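Local coordinates for protein methyl transferase from Methanosarcina acetivorans (Methanosarcina acetivorans, PDB 6MRO) that binds S-adenosyl-L-homocysteine and calcium ions and probably acts as an S-adenosylmethionine-dependent methyltransferase, at residues Phe95-Phe100 and Val124-Lys129. The protein carries 1 engineered substitution. Sequence-based numbering, arbitrary orientation.
Sequences FTEDEF and VHKVLK
Asp98, Glu99 and Phe100 bring their backbone N-H groups to the last carbonyls of helix 114-127, and Phe100 then pairs in parallel with Leu128, where strand 100-106 begins in the Rossmann-like methyltransferase sheet. The example illustrates how a loop can satisfy a helix C-terminus while starting a strand. Asp98 N bonds to Lys126 O at 2.9 Å, nearly straight at 171°. Val127 O is gripped twice, by Phe100 N in the carbonyl plane and by Glu99 N from well above it. Lys129 N returns a bond to Phe100 O.

Next to these backbone bonds, Val127 and Phe100 lie side by side, with CB of the valine 4.0 Å from ring atom CD1. With CG1 anti to its carbonyl carbon (chi1 -61°), Val127 also meets Phe95 CB, and Phe100 CE1 rests over one face of the Phe95 ring, toward its rim. Leu37 of strand 35-39 touches both phenylalanine side chains. Lys194 forms a salt bridge with Asp98 OD1.

Lys129 runs extended along the loop backbone, its CG 3.4 Å from Asp98 O and its NZ in a weak, long ion pair with Asp101 OD2. An alanine here would probably uncover the loop carbonyls and cost Asp101 that partner. The lysine's CE sits 3.2 Å from Glu99 O.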
# COMPACT_ATOMS: atom_id res chain seq x y z
N PHE A 95 0.93 -16.80 1.12
CA PHE A 95 0.97 -16.80 -0.33
C PHE A 95 2.23 -17.53 -0.79
O PHE A 95 3.24 -17.55 -0.09
CB PHE A 95 0.97 -15.37 -0.93
CG PHE A 95 -0.04 -14.44 -0.30
CD1 PHE A 95 0.38 -13.31 0.40
CD2 PHE A 95 -1.40 -14.68 -0.42
CE1 PHE A 95 -0.53 -12.44 0.96
CE2 PHE A 95 -2.33 -13.81 0.14
CZ PHE A 95 -1.90 -12.70 0.84
N THR A 96 2.15 -18.14 -1.97
CA THR A 96 3.34 -18.74 -2.54
C THR A 96 4.11 -17.68 -3.33
O THR A 96 3.67 -16.54 -3.48
CB THR A 96 2.99 -19.95 -3.42
OG1 THR A 96 1.92 -19.61 -4.30
CG2 THR A 96 2.58 -21.13 -2.56
N GLU A 97 5.27 -18.08 -3.84
CA GLU A 97 6.12 -17.18 -4.62
C GLU A 97 5.47 -16.84 -5.96
O GLU A 97 4.68 -17.62 -6.50
CB GLU A 97 7.48 -17.85 -4.84
CG GLU A 97 8.56 -16.98 -5.47
CD GLU A 97 9.88 -17.73 -5.67
OE1 GLU A 97 9.98 -18.91 -5.25
OE2 GLU A 97 10.80 -17.14 -6.28
N ASP A 98 5.81 -15.66 -6.49
CA ASP A 98 5.48 -15.29 -7.87
C ASP A 98 3.98 -15.41 -8.13
O ASP A 98 3.54 -16.05 -9.08
CB ASP A 98 6.28 -16.14 -8.87
CG ASP A 98 7.78 -16.10 -8.62
OD1 ASP A 98 8.31 -15.04 -8.24
OD2 ASP A 98 8.43 -17.15 -8.80
N GLU A 99 3.18 -14.81 -7.26
CA GLU A 99 1.73 -14.95 -7.37
C GLU A 99 1.02 -13.71 -7.89
O GLU A 99 0.06 -13.83 -8.65
CB GLU A 99 1.16 -15.32 -6.00
CG GLU A 99 1.33 -16.79 -5.67
CD GLU A 99 0.78 -17.68 -6.76
OE1 GLU A 99 1.52 -18.56 -7.25
OE2 GLU A 99 -0.40 -17.49 -7.13
N PHE A 100 1.47 -12.51 -7.51
CA PHE A 100 0.71 -11.29 -7.78
C PHE A 100 1.31 -10.50 -8.94
O PHE A 100 2.53 -10.31 -9.00
CB PHE A 100 0.65 -10.42 -6.52
CG PHE A 100 -0.18 -11.02 -5.43
CD1 PHE A 100 0.41 -11.69 -4.38
CD2 PHE A 100 -1.57 -10.94 -5.48
CE1 PHE A 100 -0.37 -12.26 -3.37
CE2 PHE A 100 -2.35 -11.54 -4.49
CZ PHE A 100 -1.75 -12.18 -3.43
N VAL A 124 7.69 -8.71 -0.02
CA VAL A 124 7.00 -8.12 -1.16
C VAL A 124 7.59 -8.65 -2.46
O VAL A 124 6.86 -9.04 -3.38
CB VAL A 124 7.08 -6.58 -1.09
CG1 VAL A 124 6.53 -5.98 -2.38
CG2 VAL A 124 6.32 -6.06 0.13
N HIS A 125 8.93 -8.66 -2.55
CA HIS A 125 9.61 -9.17 -3.74
C HIS A 125 9.21 -10.61 -4.02
O HIS A 125 8.96 -10.98 -5.17
CB HIS A 125 11.13 -9.04 -3.57
CG HIS A 125 11.93 -9.69 -4.67
ND1 HIS A 125 12.37 -8.99 -5.77
CD2 HIS A 125 12.40 -10.95 -4.81
CE1 HIS A 125 13.06 -9.80 -6.56
NE2 HIS A 125 13.09 -11.00 -5.99
N LYS A 126 9.09 -11.43 -2.97
CA LYS A 126 8.84 -12.86 -3.15
C LYS A 126 7.46 -13.13 -3.73
O LYS A 126 7.33 -13.97 -4.63
CB LYS A 126 9.02 -13.58 -1.81
CG LYS A 126 8.82 -15.09 -1.85
CD LYS A 126 8.90 -15.69 -0.46
CE LYS A 126 8.60 -17.18 -0.48
NZ LYS A 126 9.54 -17.91 -1.38
N VAL A 127 6.41 -12.44 -3.25
CA VAL A 127 5.06 -12.75 -3.71
C VAL A 127 4.71 -12.13 -5.06
O VAL A 127 3.70 -12.53 -5.66
CB VAL A 127 3.99 -12.32 -2.69
CG1 VAL A 127 4.21 -13.07 -1.38
CG2 VAL A 127 3.99 -10.80 -2.50
N LEU A 128 5.52 -11.19 -5.56
CA LEU A 128 5.27 -10.60 -6.87
C LEU A 128 5.66 -11.56 -7.99
O LEU A 128 6.64 -12.29 -7.88
CB LEU A 128 6.07 -9.30 -7.01
CG LEU A 128 5.29 -8.06 -6.62
CD1 LEU A 128 6.26 -6.89 -6.42
CD2 LEU A 128 4.23 -7.72 -7.68
N LYS A 129 4.89 -11.54 -9.07
CA LYS A 129 5.25 -12.29 -10.26
C LYS A 129 6.46 -11.66 -10.94
O LYS A 129 6.78 -10.49 -10.75
CB LYS A 129 4.10 -12.31 -11.27
CG LYS A 129 3.03 -13.34 -11.01
CD LYS A 129 2.02 -13.35 -12.15
CE LYS A 129 0.78 -14.16 -11.79
NZ LYS A 129 -0.24 -14.12 -12.88